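Local coordinates for bifunctional purine biosynthetic protein ADE5,7 (Cryptococcus neoformans var. grubii serotype A, PDB 7LVO) that catalyses two ATP-dependent steps of de novo purine biosynthesis, its N-terminal half, crystallised here, being the ligase that joins phosphoribosylamine to glycine, at residues P34-G46 against S60-G72. Sequence-based numbering, arbitrary orientation.
Sequences PKSDLSILLLGAG and SRVARIVVCPGNG
The guanidinium of Arg61 has the carbonyl oxygen of Lys35 over one face, modelled too close to CZ for its exact place to be trusted and not hydrogen-bonded, and that of Pro34 at its edge, near the plane, where Arg61 NH1 gives Pro34 O a weak hydrogen bond of 2.9 Å. Bent at chi3 (44°), the arginine lies alongside Leu38, the two side chains pointing the same way, and Leu38 CD1 approaches Arg61 NH2 obliquely. A second flat group, the Asn71 amide, sits at the far end: its ND2 donates to Ala45 O from well above that carbonyl plane (3.1 Å), while its OD1 caps the start of helix 72-77 through a weak bond to Gly73 N.

Between these ends strands 38-44 and 62-67 run parallel, neighbours in the four-stranded parallel sheet of the N domain and joined by helix 47-56 in a beta-alpha-beta crossover. A beta bulge shifts the register after Leu38, whose carbonyl oxygen takes two donors: Ala63 N, in the carbonyl plane on a lone pair, and Arg64 N. Further on, Cys68 N meets Leu42 O at 2.7 Å in an almost straight bond (179°).

On the face covered by helix 47-56, the side chains of Ile40 and Val62 cross at about a right angle, with Ile40 CD1 3.8 Å from Val62 CG2, and Ile65 CD1 reaches Ile40 CB. The other face belongs to helix 95-104. There Leu41 CD1 meets Val66 CG1 at 3.5 Å, and Ser39 OG rests against the extended Arg64 chain, whose guanidinium goes on to a salt bridge with Glu104.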
loop_
_atom_site.group_PDB
_atom_site.type_symbol
_atom_site.label_atom_id
_atom_site.label_comp_id
_atom_site.label_asym_id
_atom_site.label_seq_id
_atom_site.Cartn_x
_atom_site.Cartn_y
_atom_site.Cartn_z
ATOM N N PRO A 34 20.990 22.152 -4.758
ATOM C CA PRO A 34 20.242 20.897 -4.906
ATOM C C PRO A 34 19.749 20.732 -6.338
ATOM O O PRO A 34 19.106 21.624 -6.896
ATOM C CB PRO A 34 19.081 21.055 -3.917
ATOM C CG PRO A 34 19.549 22.081 -2.931
ATOM C CD PRO A 34 20.422 23.020 -3.711
ATOM N N LYS A 35 20.067 19.584 -6.933
ATOM C CA LYS A 35 19.695 19.324 -8.317
ATOM C C LYS A 35 18.198 19.515 -8.513
ATOM O O LYS A 35 17.386 18.912 -7.806
ATOM C CB LYS A 35 20.102 17.902 -8.707
ATOM C CG LYS A 35 20.313 17.694 -10.199
ATOM C CD LYS A 35 21.385 18.640 -10.729
ATOM C CE LYS A 35 22.047 18.079 -11.979
ATOM N NZ LYS A 35 21.050 17.661 -12.996
ATOM N N SER A 36 17.838 20.360 -9.484
ATOM C CA SER A 36 16.451 20.745 -9.717
ATOM C C SER A 36 15.959 20.311 -11.095
ATOM O O SER A 36 15.053 20.927 -11.664
ATOM C CB SER A 36 16.285 22.254 -9.542
ATOM O OG SER A 36 17.168 22.967 -10.394
ATOM N N ASP A 37 16.540 19.249 -11.639
ATOM C CA ASP A 37 16.079 18.650 -12.891
ATOM C C ASP A 37 16.102 17.132 -12.746
ATOM O O ASP A 37 16.621 16.403 -13.591
ATOM C CB ASP A 37 16.928 19.115 -14.075
ATOM C CG ASP A 37 18.403 18.824 -13.884
ATOM O OD1 ASP A 37 18.859 18.782 -12.723
ATOM O OD2 ASP A 37 19.104 18.637 -14.896
ATOM N N LEU A 38 15.510 16.644 -11.661
ATOM C CA LEU A 38 15.620 15.242 -11.306
ATOM C C LEU A 38 14.827 14.354 -12.262
ATOM O O LEU A 38 13.834 14.773 -12.861
ATOM C CB LEU A 38 15.122 15.029 -9.881
ATOM C CG LEU A 38 15.930 15.719 -8.783
ATOM C CD1 LEU A 38 15.168 15.678 -7.469
ATOM C CD2 LEU A 38 17.294 15.071 -8.640
ATOM N N SER A 39 15.287 13.114 -12.396
ATOM C CA SER A 39 14.585 12.063 -13.118
ATOM C C SER A 39 14.231 10.977 -12.113
ATOM O O SER A 39 15.123 10.421 -11.467
ATOM C CB SER A 39 15.447 11.493 -14.246
ATOM O OG SER A 39 15.705 12.479 -15.224
ATOM N N ILE A 40 12.935 10.694 -11.973
ATOM C CA ILE A 40 12.429 9.712 -11.022
ATOM C C ILE A 40 11.776 8.574 -11.790
ATOM O O ILE A 40 11.042 8.801 -12.757
ATOM C CB ILE A 40 11.425 10.346 -10.035
ATOM C CG1 ILE A 40 12.127 11.385 -9.156
ATOM C CG2 ILE A 40 10.774 9.271 -9.177
ATOM C CD1 ILE A 40 11.178 12.231 -8.328
ATOM N N LEU A 41 12.041 7.350 -11.357
ATOM C CA LEU A 41 11.515 6.146 -11.988
ATOM C C LEU A 41 10.532 5.484 -11.038
ATOM O O LEU A 41 10.916 5.054 -9.938
ATOM C CB LEU A 41 12.646 5.183 -12.342
ATOM C CG LEU A 41 12.245 3.809 -12.869
ATOM C CD1 LEU A 41 11.526 3.922 -14.207
ATOM C CD2 LEU A 41 13.476 2.922 -12.990
ATOM N N LEU A 42 9.268 5.409 -11.459
ATOM C CA LEU A 42 8.225 4.735 -10.698
ATOM C C LEU A 42 8.026 3.336 -11.259
ATOM O O LEU A 42 7.772 3.180 -12.460
ATOM C CB LEU A 42 6.913 5.518 -10.755
ATOM C CG LEU A 42 6.941 6.952 -10.256
ATOM C CD1 LEU A 42 5.532 7.531 -10.241
ATOM C CD2 LEU A 42 7.559 7.048 -8.869
ATOM N N LEU A 43 8.142 2.326 -10.398
ATOM C CA LEU A 43 7.855 0.946 -10.763
ATOM C C LEU A 43 6.418 0.622 -10.353
ATOM O O LEU A 43 6.054 0.769 -9.181
ATOM C CB LEU A 43 8.826 -0.016 -10.097
ATOM C CG LEU A 43 10.323 0.275 -10.234
ATOM C CD1 LEU A 43 11.119 -0.873 -9.617
ATOM C CD2 LEU A 43 10.736 0.496 -11.668
ATOM N N GLY A 44 5.610 0.187 -11.313
ATOM C CA GLY A 44 4.234 -0.179 -11.027
ATOM C C GLY A 44 3.260 0.349 -12.059
ATOM O O GLY A 44 3.657 1.057 -12.990
ATOM N N ALA A 45 1.973 0.015 -11.902
ATOM C CA ALA A 45 0.966 0.434 -12.869
ATOM C C ALA A 45 -0.402 0.607 -12.223
ATOM O O ALA A 45 -1.426 0.495 -12.906
ATOM C CB ALA A 45 0.862 -0.578 -14.016
ATOM N N GLY A 46 -0.437 0.894 -10.918
ATOM C CA GLY A 46 -1.673 1.079 -10.199
ATOM C C GLY A 46 -1.981 2.542 -9.940
ATOM O O GLY A 46 -1.255 3.440 -10.341
ATOM N N SER A 60 8.957 21.595 -8.568
ATOM C CA SER A 60 9.861 22.356 -9.424
ATOM C C SER A 60 11.260 21.760 -9.467
ATOM O O SER A 60 12.083 22.210 -10.269
ATOM C CB SER A 60 9.931 23.816 -8.958
ATOM O OG SER A 60 10.447 23.909 -7.646
ATOM N N ARG A 61 11.554 20.776 -8.621
ATOM C CA ARG A 61 12.842 20.093 -8.631
ATOM C C ARG A 61 12.828 18.825 -9.474
ATOM O O ARG A 61 13.835 18.114 -9.517
ATOM C CB ARG A 61 13.265 19.753 -7.200
ATOM C CG ARG A 61 13.634 20.969 -6.355
ATOM C CD ARG A 61 14.011 20.568 -4.940
ATOM N NE ARG A 61 14.891 19.406 -4.913
ATOM C CZ ARG A 61 16.169 19.426 -5.265
ATOM N NH1 ARG A 61 16.749 20.534 -5.697
ATOM N NH2 ARG A 61 16.883 18.306 -5.186
ATOM N N VAL A 62 11.715 18.525 -10.139
ATOM C CA VAL A 62 11.567 17.317 -10.938
ATOM C C VAL A 62 11.354 17.723 -12.388
ATOM O O VAL A 62 10.472 18.535 -12.688
ATOM C CB VAL A 62 10.400 16.448 -10.431
ATOM C CG1 VAL A 62 10.142 15.289 -11.388
ATOM C CG2 VAL A 62 10.692 15.944 -9.030
ATOM N N ALA A 63 12.161 17.149 -13.289
ATOM C CA ALA A 63 12.029 17.392 -14.716
ATOM C C ALA A 63 11.535 16.187 -15.503
ATOM O O ALA A 63 11.073 16.359 -16.636
ATOM C CB ALA A 63 13.375 17.840 -15.303
ATOM N N ARG A 64 11.612 14.984 -14.938
ATOM C CA ARG A 64 11.268 13.772 -15.672
ATOM C C ARG A 64 10.689 12.749 -14.709
ATOM O O ARG A 64 11.281 12.474 -13.660
ATOM C CB ARG A 64 12.505 13.201 -16.379
ATOM C CG ARG A 64 12.241 11.988 -17.247
ATOM C CD ARG A 64 13.550 11.447 -17.818
ATOM N NE ARG A 64 13.338 10.346 -18.753
ATOM C CZ ARG A 64 14.311 9.597 -19.258
ATOM N NH1 ARG A 64 15.574 9.793 -18.923
ATOM N NH2 ARG A 64 14.006 8.627 -20.117
ATOM N N ILE A 65 9.529 12.202 -15.068
ATOM C CA ILE A 65 8.878 11.134 -14.316
ATOM C C ILE A 65 8.652 9.972 -15.272
ATOM O O ILE A 65 8.033 10.146 -16.328
ATOM C CB ILE A 65 7.546 11.596 -13.705
ATOM C CG1 ILE A 65 7.776 12.575 -12.558
ATOM C CG2 ILE A 65 6.737 10.400 -13.224
ATOM C CD1 ILE A 65 8.185 11.917 -11.262
ATOM N N VAL A 66 9.165 8.799 -14.916
ATOM C CA VAL A 66 9.039 7.600 -15.731
ATOM C C VAL A 66 8.244 6.576 -14.933
ATOM O O VAL A 66 8.616 6.235 -13.804
ATOM C CB VAL A 66 10.408 7.037 -16.139
ATOM C CG1 VAL A 66 10.235 5.754 -16.922
ATOM C CG2 VAL A 66 11.186 8.062 -16.943
ATOM N N VAL A 67 7.157 6.086 -15.521
ATOM C CA VAL A 67 6.282 5.108 -14.886
ATOM C C VAL A 67 6.443 3.806 -15.649
ATOM O O VAL A 67 6.030 3.704 -16.812
ATOM C CB VAL A 67 4.818 5.569 -14.868
ATOM C CG1 VAL A 67 4.049 4.830 -13.811
ATOM C CG2 VAL A 67 4.736 7.080 -14.665
ATOM N N CYS A 68 7.035 2.809 -14.998
ATOM C CA CYS A 68 7.314 1.521 -15.622
ATOM C C CYS A 68 6.481 0.432 -14.964
ATOM O O CYS A 68 6.748 0.074 -13.811
ATOM C CB CYS A 68 8.805 1.190 -15.508
ATOM S SG CYS A 68 9.264 -0.392 -16.254
ATOM N N PRO A 69 5.468 -0.133 -15.642
ATOM C CA PRO A 69 5.028 0.194 -17.004
ATOM C C PRO A 69 4.032 1.350 -17.062
ATOM O O PRO A 69 3.756 1.864 -18.142
ATOM C CB PRO A 69 4.369 -1.113 -17.476
ATOM C CG PRO A 69 3.808 -1.707 -16.213
ATOM C CD PRO A 69 4.728 -1.282 -15.079
ATOM N N GLY A 70 3.503 1.757 -15.906
ATOM C CA GLY A 70 2.470 2.767 -15.910
ATOM C C GLY A 70 1.156 2.211 -16.454
ATOM O O GLY A 70 0.993 1.007 -16.688
ATOM N N ASN A 71 0.210 3.120 -16.647
ATOM C CA ASN A 71 -1.131 2.737 -17.090
ATOM C C ASN A 71 -1.691 3.843 -17.979
ATOM O O ASN A 71 -0.992 4.795 -18.330
ATOM C CB ASN A 71 -2.033 2.447 -15.880
ATOM C CG ASN A 71 -2.167 3.637 -14.950
ATOM O OD1 ASN A 71 -2.133 4.788 -15.376
ATOM N ND2 ASN A 71 -2.330 3.356 -13.661
ATOM N N GLY A 72 -2.971 3.720 -18.332
ATOM C CA GLY A 72 -3.583 4.684 -19.225
ATOM C C GLY A 72 -3.679 6.073 -18.637
ATOM O O GLY A 72 -3.672 7.062 -19.375
HETATM O O HOH W 1 12.746 20.499 -12.755
#